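Local coordinates for protein GDP-L-fucose synthase (Campylobacter jejuni subsp. jejuni serotype O:2, PDB 7CXT) that reduces the C4 keto group of GDP-6-OMe-4-keto-L-xylo-heptose, with NADPH as its cofactor, at residues A12-T17 with L36-E41; E60-T65 with K102-F107; L64-P69 with L86-N91. All coordinates share one frame; numbering follows the deposited sequence.

The three contacts lie in the Rossmann-type nucleotide-binding fold of the enzyme, their centres only about 12 to 14 Å apart, and all of them touch the same NADPH. Interaction 1 comes first along the chain and joins the loops that follow strands 9-12 and 34-35. Interactions 2 and 3 both start from strand 61-64: one pairs it with strand 103-109, the other sets its C-terminal loop against helix 78-98, which connects these two strands. L64 and T65 belong to both. Interaction 1 touches them through A12, whose carbonyl probably accepts a hydrogen bond from T65 OG1. Together the contacts form part of the NADPH site at the C-terminal ends of the parallel strands.

Interaction 1: residues A12-T17 with L36-E41; sequences AGHKGT and LKTRQE. With NDP (NADPH dihydro-nicotinamide-adenine-dinucleotide phosphate), chain C.
The imidazole of H14 lies against L36 and the backbone that follows it, and together with T38 these residues bury most of the surface between the loops after strands 9-12 and 34-35. L36 CB stands 3.6 Å from the centroid of the H14 ring, almost exactly on its normal, a CH-pi contact over one face. The L36 CD2 methyl reaches past the ring to H14 CB at 3.7 Å, the two side chains crossing at about a right angle. On the opposite face K15 CG sits near the rim. H14 CG is placed between its own backbone N and carbonyl carbon (chi1 70°), a rotamer that swings the ring toward the neighbouring loop. Its edge then meets backbone, with H14 CE1 3.5 Å from K37 C, while the T38 CG2 methyl lies 4.0 Å from H14 CE1.

No direct hydrogen bond crosses the contact. Instead, one water accepts from G13 N and donates to K37 O, and a second lies 2.9 Å from H14 ND1 while accepting from K37 N. Residues 36-41 also carry their own bonds: T38 N donates to E41 OE1 at 2.8 Å, and T38 OG1 accepts from E41 N in an ST motif.

Each segment also reaches NADPH. T17 N, opening helix 17-28, donates to NADPH O2A with an N-H...O angle of 172°, and the R39 guanidinium lies over the adenine with NH1 weakly bonded to O3X. A CH-pi and water-bridged contact thus joins the glycine-rich loop to the segment whose arginine meets the 2'-phosphate, consistent with a preference for NADPH over NADH.

Interaction 2: residues E60-T65 with K102-F107; sequences EYVFLT and KKLVFF. With NDP (NADPH dihydro-nicotinamide-adenine-dinucleotide phosphate), chain C.
V62 and L64 hold strand 61-64 to strand 103-107 by regular parallel pairing, the two axes 4.8 Å apart and only 4° from parallel. V62 N donates to K103 O and V62 O accepts from V105 N, after which L64 N donates to V105 O at 2.9 Å in a nearly straight bond of 176°. The interior half of the contact is densely packed and apolar. On one face of the sheet V62 CG1 meets L104 CD1 at 3.7 Å, and L64 CD2 reaches F106 CD1 at 3.7 Å with the two side chains side by side. On the other, F63 CD1 rests 4.0 Å from V105 CB. Farther along, V105 CG1 lies over one face of the F107 ring, near its rim, while L64 O meets the edge of that ring in its plane.

The opposite end is looser, with K102 exposed and E60 partly so, while Y61 stays buried. There K102 N donates to E60 O, and the K102 chain, bent at chi3 (74°), curls over Y61: its CB lies above one ring face, and NZ donates to Y61 OH at 2.8 Å. The E60 carboxylate runs alongside K102 without pairing with it, bonding K8 N instead.

F107 O accepts from K142 NZ and, weakly, from the NADPH hydroxyl O3D, bringing the cofactor to the C-terminal end of the strands. Strands 61-64 and 103-109 are the two strands of a beta-alpha-beta unit connected by helix 78-98. Strands 9-12 and 160-165 flank them, and helix 245-258 packs against F63, V105 and F107.

Interaction 3: residues L64-P69 with L86-N91; sequences LTAVLP and LMIQNN. With NDP (NADPH dihydro-nicotinamide-adenine-dinucleotide phosphate), chain C.
L64 and A66 pass alongside I88 where the chain leaves strand 61-64 and runs on irregularly as far as P69, while residues 86-91 lie within helix 78-98. The backbones stay well separated, with V67 CA 7.4 Å from I88 CA and L64 CA 8.1 Å from Q89 CA, so side chains fill the gap and no hydrogen bond bridges it.

I88 does most of the work. Its CG2 methyl, anti to the backbone N, fits against the loop: it lies 3.9 Å from L64 CD1, the leucine and isoleucine side chains crossing at a slant, and 3.8 Å from A66 O, with the A66 methyl a little farther off. The other branch goes elsewhere. With chi2 at 175° the I88 chain is extended, and CD1 arrives 3.9 Å from adenine N7A of NADPH. One isoleucine therefore packs against both the loop and the base.

The loop itself follows the cofactor closely. A66 CA comes to 3.2 Å from O4B of the adenosine ribose, and V67 O to 3.2 Å from C8A of the adenine. V67 CG1 turns to the pyrophosphate, 3.4 Å from the bridging O3, and its CG2 to the nicotinamide ribose. Backbone atoms of A66 and V67 thus follow the adenosine part, and the V67 methyls reach the pyrophosphate and the nicotinamide ribose.

L44 covers A66 and I88 from an adjoining loop, and helix 136-156 brings F138, at the position predicted for the proton donor/acceptor, against V67. L86 packs on A141 and A144 of that helix. Helix 78-98 also meets the second subunit, L86 and M87 packing on N90 of that subunit, which places the contact between the cofactor and the dimer interface.

Interaction 1: residues A12-T17 with L36-E41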
# COMPACT_ATOMS: atom_id res chain seq x y z
N ALA A 12 -10.71 16.31 6.78
CA ALA A 12 -10.41 15.25 7.74
C ALA A 12 -9.18 15.63 8.54
O ALA A 12 -8.20 16.13 7.98
CB ALA A 12 -10.19 13.92 7.01
N GLY A 13 -9.20 15.36 9.84
CA GLY A 13 -8.03 15.72 10.64
C GLY A 13 -7.85 17.22 10.84
O GLY A 13 -6.72 17.72 10.81
N HIS A 14 -8.94 17.95 11.04
CA HIS A 14 -8.91 19.40 10.91
C HIS A 14 -8.14 20.12 12.02
O HIS A 14 -7.90 21.32 11.90
CB HIS A 14 -10.33 19.92 10.87
CG HIS A 14 -11.04 19.80 12.19
ND1 HIS A 14 -11.46 18.58 12.70
CD2 HIS A 14 -11.39 20.73 13.11
CE1 HIS A 14 -12.04 18.78 13.87
NE2 HIS A 14 -12.01 20.07 14.14
N LYS A 15 -7.81 19.45 13.13
CA LYS A 15 -7.05 20.08 14.20
C LYS A 15 -5.54 20.05 13.99
O LYS A 15 -4.82 20.74 14.72
CB LYS A 15 -7.41 19.42 15.55
CG LYS A 15 -8.86 19.74 15.93
CD LYS A 15 -9.02 20.23 17.36
CE LYS A 15 -9.18 19.06 18.33
NZ LYS A 15 -9.95 19.44 19.56
N GLY A 16 -5.03 19.30 13.01
CA GLY A 16 -3.61 19.22 12.77
C GLY A 16 -3.09 20.46 12.06
O GLY A 16 -3.82 21.41 11.78
N THR A 17 -1.78 20.47 11.79
CA THR A 17 -1.16 21.65 11.18
C THR A 17 -1.76 21.97 9.81
O THR A 17 -2.22 23.09 9.57
CB THR A 17 0.36 21.45 11.06
OG1 THR A 17 0.88 21.20 12.37
CG2 THR A 17 1.01 22.70 10.47
N LEU A 36 -16.61 19.19 10.21
CA LEU A 36 -15.42 18.85 10.97
C LEU A 36 -15.76 17.84 12.06
O LEU A 36 -16.77 17.98 12.74
CB LEU A 36 -14.82 20.09 11.61
CG LEU A 36 -14.64 21.30 10.70
CD1 LEU A 36 -14.31 22.56 11.51
CD2 LEU A 36 -13.58 21.03 9.62
N LYS A 37 -14.87 16.86 12.25
CA LYS A 37 -15.03 15.87 13.33
C LYS A 37 -13.68 15.65 14.01
O LYS A 37 -12.73 15.21 13.36
CB LYS A 37 -15.57 14.54 12.79
CG LYS A 37 -16.94 14.61 12.17
CD LYS A 37 -18.04 14.74 13.23
CE LYS A 37 -19.43 14.94 12.60
NZ LYS A 37 -20.47 15.40 13.60
N THR A 38 -13.61 15.91 15.31
CA THR A 38 -12.41 15.58 16.05
C THR A 38 -12.20 14.07 16.08
O THR A 38 -13.08 13.28 15.73
CB THR A 38 -12.49 16.09 17.50
OG1 THR A 38 -13.35 15.23 18.25
CG2 THR A 38 -13.01 17.53 17.56
N ARG A 39 -11.01 13.67 16.52
CA ARG A 39 -10.71 12.25 16.64
C ARG A 39 -11.69 11.57 17.59
O ARG A 39 -12.18 10.47 17.32
CB ARG A 39 -9.28 12.07 17.14
CG ARG A 39 -8.83 10.63 17.32
CD ARG A 39 -7.39 10.59 17.80
NE ARG A 39 -6.71 9.36 17.38
CZ ARG A 39 -5.55 9.33 16.73
NH1 ARG A 39 -4.91 10.45 16.42
NH2 ARG A 39 -5.03 8.16 16.40
N GLN A 40 -12.05 12.26 18.68
CA GLN A 40 -12.96 11.67 19.65
C GLN A 40 -14.36 11.50 19.09
O GLN A 40 -15.09 10.61 19.53
CB GLN A 40 -12.98 12.50 20.93
CG GLN A 40 -11.70 12.39 21.76
CD GLN A 40 -10.50 13.05 21.09
OE1 GLN A 40 -10.62 14.06 20.37
NE2 GLN A 40 -9.32 12.48 21.33
N GLU A 41 -14.77 12.32 18.13
CA GLU A 41 -16.09 12.04 17.60
C GLU A 41 -16.07 11.11 16.38
O GLU A 41 -17.12 10.55 16.04
CB GLU A 41 -16.86 13.34 17.32
CG GLU A 41 -16.29 14.31 16.36
CD GLU A 41 -16.78 15.75 16.63
OE1 GLU A 41 -15.94 16.64 16.77
OE2 GLU A 41 -18.01 15.99 16.70
PA NDP C . -0.76 16.39 12.04
O1A NDP C . -0.14 15.16 12.60
O2A NDP C . -0.26 17.76 12.41
O5B NDP C . -2.37 16.37 12.38
C5B NDP C . -2.83 15.13 11.96
C4B NDP C . -4.32 15.09 12.35
O4B NDP C . -4.86 13.79 12.11
C3B NDP C . -4.42 15.40 13.87
O3B NDP C . -5.40 16.38 14.10
C2B NDP C . -4.91 14.03 14.44
O2B NDP C . -5.78 14.15 15.42
C1B NDP C . -5.67 13.49 13.20
N9A NDP C . -5.81 12.04 13.28
C8A NDP C . -4.79 11.06 13.32
N7A NDP C . -5.27 9.82 13.40
C5A NDP C . -6.69 10.00 13.41
C6A NDP C . -7.76 9.10 13.48
N6A NDP C . -7.57 7.72 13.57
N1A NDP C . -9.04 9.52 13.46
C2A NDP C . -9.21 10.89 13.40
N3A NDP C . -8.31 11.87 13.32
C4A NDP C . -7.03 11.38 13.34
O3 NDP C . -0.66 16.09 10.41
PN NDP C . -0.07 17.32 9.56
O1N NDP C . 1.35 17.50 9.90
O2N NDP C . -1.01 18.48 9.28
O5D NDP C . 0.12 16.62 7.96
C5D NDP C . -1.09 16.47 7.33
C4D NDP C . -0.80 15.74 6.02
O4D NDP C . 0.44 16.25 5.46
C3D NDP C . -0.55 14.22 6.32
O3D NDP C . -1.01 13.47 5.25
C2D NDP C . 0.99 14.14 6.38
O2D NDP C . 1.51 12.89 6.02
C1D NDP C . 1.33 15.15 5.26
N1N NDP C . 2.71 15.59 5.42
C2N NDP C . 3.10 16.43 6.46
C3N NDP C . 4.45 16.59 6.73
C7N NDP C . 4.88 17.45 7.83
O7N NDP C . 6.06 17.78 8.02
N7N NDP C . 3.91 17.90 8.71
C4N NDP C . 5.49 15.88 5.96
C5N NDP C . 4.96 15.25 4.74
C6N NDP C . 3.65 15.13 4.51
P2B NDP C . -5.09 14.20 17.09
O1X NDP C . -4.43 15.54 17.00
O2X NDP C . -6.40 14.12 17.89
O3X NDP C . -4.23 12.98 17.04
O HOH W 1 -11.79 14.07 10.66
O HOH W 2 -12.37 16.65 10.67

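Interaction 2: residues E60-T65 with K102-F107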
# COMPACT_ATOMS: atom_id res chain seq x y z
N GLU A 60 -19.31 17.23 -0.36
CA GLU A 60 -19.01 17.32 -1.80
C GLU A 60 -17.51 17.38 -2.09
O GLU A 60 -17.08 16.97 -3.18
CB GLU A 60 -19.68 18.54 -2.43
CG GLU A 60 -21.20 18.52 -2.33
CD GLU A 60 -21.80 19.86 -2.66
OE1 GLU A 60 -22.00 20.15 -3.86
OE2 GLU A 60 -22.06 20.64 -1.72
N TYR A 61 -16.72 17.89 -1.15
CA TYR A 61 -15.27 17.95 -1.31
C TYR A 61 -14.62 17.46 -0.03
O TYR A 61 -15.14 17.67 1.07
CB TYR A 61 -14.81 19.39 -1.65
CG TYR A 61 -15.40 19.87 -2.95
CD1 TYR A 61 -16.66 20.48 -2.99
CD2 TYR A 61 -14.73 19.68 -4.14
CE1 TYR A 61 -17.22 20.88 -4.18
CE2 TYR A 61 -15.29 20.09 -5.35
CZ TYR A 61 -16.51 20.69 -5.37
OH TYR A 61 -17.04 21.09 -6.58
N VAL A 62 -13.47 16.80 -0.17
CA VAL A 62 -12.76 16.19 0.95
C VAL A 62 -11.29 16.60 0.89
O VAL A 62 -10.66 16.48 -0.17
CB VAL A 62 -12.90 14.65 0.92
CG1 VAL A 62 -12.02 14.00 1.99
CG2 VAL A 62 -14.38 14.25 1.08
N PHE A 63 -10.77 17.11 2.01
CA PHE A 63 -9.33 17.36 2.19
C PHE A 63 -8.87 16.39 3.27
O PHE A 63 -9.21 16.57 4.44
CB PHE A 63 -9.05 18.80 2.65
CG PHE A 63 -9.24 19.84 1.60
CD1 PHE A 63 -8.20 20.17 0.73
CD2 PHE A 63 -10.43 20.53 1.50
CE1 PHE A 63 -8.38 21.14 -0.24
CE2 PHE A 63 -10.62 21.51 0.54
CZ PHE A 63 -9.59 21.82 -0.32
N LEU A 64 -8.08 15.39 2.89
CA LEU A 64 -7.71 14.28 3.80
C LEU A 64 -6.34 14.57 4.41
O LEU A 64 -5.31 14.16 3.87
CB LEU A 64 -7.72 12.93 3.07
CG LEU A 64 -7.17 11.68 3.79
CD1 LEU A 64 -7.85 11.46 5.16
CD2 LEU A 64 -7.34 10.45 2.92
N THR A 65 -6.32 15.25 5.55
CA THR A 65 -5.06 15.57 6.21
C THR A 65 -4.71 14.63 7.36
O THR A 65 -3.56 14.68 7.83
CB THR A 65 -5.06 17.02 6.75
OG1 THR A 65 -5.80 17.10 7.98
CG2 THR A 65 -5.68 17.98 5.74
N LYS A 102 -17.29 14.87 -5.05
CA LYS A 102 -16.93 15.49 -6.31
C LYS A 102 -15.43 15.47 -6.53
O LYS A 102 -14.96 14.97 -7.55
CB LYS A 102 -17.47 16.93 -6.35
CG LYS A 102 -18.99 17.00 -6.51
CD LYS A 102 -19.46 18.44 -6.58
CE LYS A 102 -19.10 19.04 -7.93
NZ LYS A 102 -19.45 20.50 -7.97
N LYS A 103 -14.65 15.96 -5.56
CA LYS A 103 -13.19 15.88 -5.62
C LYS A 103 -12.64 15.64 -4.22
O LYS A 103 -13.27 15.97 -3.21
CB LYS A 103 -12.56 17.16 -6.20
CG LYS A 103 -12.94 17.45 -7.63
CD LYS A 103 -12.37 18.78 -8.11
CE LYS A 103 -10.93 18.66 -8.55
NZ LYS A 103 -10.51 19.89 -9.31
N LEU A 104 -11.44 15.07 -4.18
CA LEU A 104 -10.75 14.79 -2.93
C LEU A 104 -9.29 15.14 -3.11
O LEU A 104 -8.72 14.96 -4.19
CB LEU A 104 -10.92 13.31 -2.54
CG LEU A 104 -10.20 12.77 -1.30
CD1 LEU A 104 -11.04 11.61 -0.71
CD2 LEU A 104 -8.77 12.32 -1.58
N VAL A 105 -8.67 15.65 -2.05
CA VAL A 105 -7.24 15.92 -2.06
C VAL A 105 -6.60 15.13 -0.93
O VAL A 105 -7.01 15.26 0.23
CB VAL A 105 -6.92 17.42 -1.92
CG1 VAL A 105 -5.44 17.58 -1.60
CG2 VAL A 105 -7.24 18.13 -3.21
N PHE A 106 -5.60 14.34 -1.28
CA PHE A 106 -4.87 13.54 -0.33
C PHE A 106 -3.44 14.05 -0.27
O PHE A 106 -2.89 14.48 -1.29
CB PHE A 106 -4.92 12.05 -0.73
CG PHE A 106 -3.98 11.18 0.04
CD1 PHE A 106 -4.04 11.12 1.43
CD2 PHE A 106 -3.02 10.42 -0.62
CE1 PHE A 106 -3.16 10.32 2.15
CE2 PHE A 106 -2.15 9.60 0.08
CZ PHE A 106 -2.23 9.54 1.47
N PHE A 107 -2.84 14.05 0.91
CA PHE A 107 -1.49 14.58 1.04
C PHE A 107 -0.49 13.44 1.19
O PHE A 107 -0.63 12.58 2.06
CB PHE A 107 -1.40 15.57 2.20
CG PHE A 107 -2.21 16.80 1.95
CD1 PHE A 107 -1.66 17.88 1.26
CD2 PHE A 107 -3.52 16.88 2.36
CE1 PHE A 107 -2.41 19.02 1.01
CE2 PHE A 107 -4.28 18.01 2.11
CZ PHE A 107 -3.72 19.09 1.43
PA NDP C . -0.76 16.39 12.04
O1A NDP C . -0.14 15.16 12.60
O2A NDP C . -0.26 17.76 12.41
O5B NDP C . -2.37 16.37 12.38
C5B NDP C . -2.83 15.13 11.96
C4B NDP C . -4.32 15.09 12.35
O4B NDP C . -4.86 13.79 12.11
C3B NDP C . -4.42 15.40 13.87
O3B NDP C . -5.40 16.38 14.10
C2B NDP C . -4.91 14.03 14.44
O2B NDP C . -5.78 14.15 15.42
C1B NDP C . -5.67 13.49 13.20
N9A NDP C . -5.81 12.04 13.28
C8A NDP C . -4.79 11.06 13.32
N7A NDP C . -5.27 9.82 13.40
C5A NDP C . -6.69 10.00 13.41
C6A NDP C . -7.76 9.10 13.48
N6A NDP C . -7.57 7.72 13.57
N1A NDP C . -9.04 9.52 13.46
C2A NDP C . -9.21 10.89 13.40
N3A NDP C . -8.31 11.87 13.32
C4A NDP C . -7.03 11.38 13.34
O3 NDP C . -0.66 16.09 10.41
PN NDP C . -0.07 17.32 9.56
O1N NDP C . 1.35 17.50 9.90
O2N NDP C . -1.01 18.48 9.28
O5D NDP C . 0.12 16.62 7.96
C5D NDP C . -1.09 16.47 7.33
C4D NDP C . -0.80 15.74 6.02
O4D NDP C . 0.44 16.25 5.46
C3D NDP C . -0.55 14.22 6.32
O3D NDP C . -1.01 13.47 5.25
C2D NDP C . 0.99 14.14 6.38
O2D NDP C . 1.51 12.89 6.02
C1D NDP C . 1.33 15.15 5.26
N1N NDP C . 2.71 15.59 5.42
C2N NDP C . 3.10 16.43 6.46
C3N NDP C . 4.45 16.59 6.73
C7N NDP C . 4.88 17.45 7.83
O7N NDP C . 6.06 17.78 8.02
N7N NDP C . 3.91 17.90 8.71
C4N NDP C . 5.49 15.88 5.96
C5N NDP C . 4.96 15.25 4.74
C6N NDP C . 3.65 15.13 4.51
P2B NDP C . -5.09 14.20 17.09
O1X NDP C . -4.43 15.54 17.00
O2X NDP C . -6.40 14.12 17.89
O3X NDP C . -4.23 12.98 17.04

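Interaction 3: residues L64-P69 with L86-N91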
# COMPACT_ATOMS: atom_id res chain seq x y z
N LEU A 64 -8.08 15.39 2.89
CA LEU A 64 -7.71 14.28 3.80
C LEU A 64 -6.34 14.57 4.41
O LEU A 64 -5.31 14.16 3.87
CB LEU A 64 -7.72 12.93 3.07
CG LEU A 64 -7.17 11.68 3.79
CD1 LEU A 64 -7.85 11.46 5.16
CD2 LEU A 64 -7.34 10.45 2.92
N THR A 65 -6.32 15.25 5.55
CA THR A 65 -5.06 15.57 6.21
C THR A 65 -4.71 14.63 7.36
O THR A 65 -3.56 14.68 7.83
CB THR A 65 -5.06 17.02 6.75
OG1 THR A 65 -5.80 17.10 7.98
CG2 THR A 65 -5.68 17.98 5.74
N ALA A 66 -5.63 13.80 7.83
CA ALA A 66 -5.36 12.99 9.01
C ALA A 66 -4.31 11.91 8.73
O ALA A 66 -4.36 11.22 7.72
CB ALA A 66 -6.64 12.33 9.52
N VAL A 67 -3.40 11.72 9.69
CA VAL A 67 -2.25 10.84 9.50
C VAL A 67 -1.76 10.44 10.88
O VAL A 67 -1.92 11.19 11.85
CB VAL A 67 -1.14 11.55 8.69
CG1 VAL A 67 -0.62 12.78 9.46
CG2 VAL A 67 0.05 10.63 8.38
N LEU A 68 -1.14 9.26 10.97
CA LEU A 68 -0.24 8.98 12.07
C LEU A 68 1.16 9.18 11.53
O LEU A 68 1.62 8.36 10.71
CB LEU A 68 -0.43 7.56 12.60
CG LEU A 68 0.70 6.98 13.47
CD1 LEU A 68 0.93 7.84 14.72
CD2 LEU A 68 0.40 5.55 13.86
N PRO A 69 1.88 10.22 11.94
CA PRO A 69 3.08 10.61 11.18
C PRO A 69 4.32 9.97 11.75
O PRO A 69 4.39 9.70 12.95
CB PRO A 69 3.09 12.14 11.32
CG PRO A 69 2.52 12.36 12.69
CD PRO A 69 1.58 11.19 13.01
N LEU A 86 -2.94 3.18 6.31
CA LEU A 86 -3.68 2.51 5.25
C LEU A 86 -5.17 2.50 5.55
O LEU A 86 -6.00 2.62 4.64
CB LEU A 86 -3.20 1.07 5.06
CG LEU A 86 -1.88 0.80 4.37
CD1 LEU A 86 -1.63 -0.71 4.20
CD2 LEU A 86 -1.84 1.56 3.01
N MET A 87 -5.55 2.34 6.83
CA MET A 87 -6.97 2.28 7.18
C MET A 87 -7.64 3.64 7.01
O MET A 87 -8.75 3.73 6.47
CB MET A 87 -7.15 1.78 8.62
CG MET A 87 -6.86 0.29 8.84
SD MET A 87 -7.83 -0.83 7.82
CE MET A 87 -9.50 -0.37 8.26
N ILE A 88 -6.99 4.69 7.50
CA ILE A 88 -7.50 6.05 7.27
C ILE A 88 -7.66 6.31 5.78
O ILE A 88 -8.71 6.76 5.31
CB ILE A 88 -6.57 7.09 7.92
CG1 ILE A 88 -6.50 6.90 9.43
CG2 ILE A 88 -7.00 8.51 7.55
CD1 ILE A 88 -5.48 7.84 10.06
N GLN A 89 -6.61 6.01 5.00
CA GLN A 89 -6.67 6.27 3.56
C GLN A 89 -7.77 5.46 2.91
O GLN A 89 -8.61 6.01 2.19
CB GLN A 89 -5.32 5.95 2.91
CG GLN A 89 -4.20 6.87 3.36
CD GLN A 89 -2.83 6.24 3.17
OE1 GLN A 89 -2.67 5.21 2.50
NE2 GLN A 89 -1.82 6.87 3.77
N ASN A 90 -7.81 4.14 3.18
CA ASN A 90 -8.82 3.29 2.56
C ASN A 90 -10.23 3.72 2.96
O ASN A 90 -11.11 3.86 2.10
CB ASN A 90 -8.62 1.84 2.96
CG ASN A 90 -7.39 1.24 2.38
OD1 ASN A 90 -6.63 1.90 1.68
ND2 ASN A 90 -7.17 -0.03 2.68
N ASN A 91 -10.45 3.92 4.26
CA ASN A 91 -11.79 4.26 4.74
C ASN A 91 -12.29 5.55 4.09
O ASN A 91 -13.41 5.60 3.58
CB ASN A 91 -11.80 4.43 6.26
CG ASN A 91 -11.71 3.09 7.01
OD1 ASN A 91 -12.03 2.03 6.46
ND2 ASN A 91 -11.28 3.15 8.26
PA NDP C . -0.76 16.39 12.04
O1A NDP C . -0.14 15.16 12.60
O2A NDP C . -0.26 17.76 12.41
O5B NDP C . -2.37 16.37 12.38
C5B NDP C . -2.83 15.13 11.96
C4B NDP C . -4.32 15.09 12.35
O4B NDP C . -4.86 13.79 12.11
C3B NDP C . -4.42 15.40 13.87
O3B NDP C . -5.40 16.38 14.10
C2B NDP C . -4.91 14.03 14.44
O2B NDP C . -5.78 14.15 15.42
C1B NDP C . -5.67 13.49 13.20
N9A NDP C . -5.81 12.04 13.28
C8A NDP C . -4.79 11.06 13.32
N7A NDP C . -5.27 9.82 13.40
C5A NDP C . -6.69 10.00 13.41
C6A NDP C . -7.76 9.10 13.48
N6A NDP C . -7.57 7.72 13.57
N1A NDP C . -9.04 9.52 13.46
C2A NDP C . -9.21 10.89 13.40
N3A NDP C . -8.31 11.87 13.32
C4A NDP C . -7.03 11.38 13.34
O3 NDP C . -0.66 16.09 10.41
PN NDP C . -0.07 17.32 9.56
O1N NDP C . 1.35 17.50 9.90
O2N NDP C . -1.01 18.48 9.28
O5D NDP C . 0.12 16.62 7.96
C5D NDP C . -1.09 16.47 7.33
C4D NDP C . -0.80 15.74 6.02
O4D NDP C . 0.44 16.25 5.46
C3D NDP C . -0.55 14.22 6.32
O3D NDP C . -1.01 13.47 5.25
C2D NDP C . 0.99 14.14 6.38
O2D NDP C . 1.51 12.89 6.02
C1D NDP C . 1.33 15.15 5.26
N1N NDP C . 2.71 15.59 5.42
C2N NDP C . 3.10 16.43 6.46
C3N NDP C . 4.45 16.59 6.73
C7N NDP C . 4.88 17.45 7.83
O7N NDP C . 6.06 17.78 8.02
N7N NDP C . 3.91 17.90 8.71
C4N NDP C . 5.49 15.88 5.96
C5N NDP C . 4.96 15.25 4.74
C6N NDP C . 3.65 15.13 4.51
P2B NDP C . -5.09 14.20 17.09
O1X NDP C . -4.43 15.54 17.00
O2X NDP C . -6.40 14.12 17.89
O3X NDP C . -4.23 12.98 17.04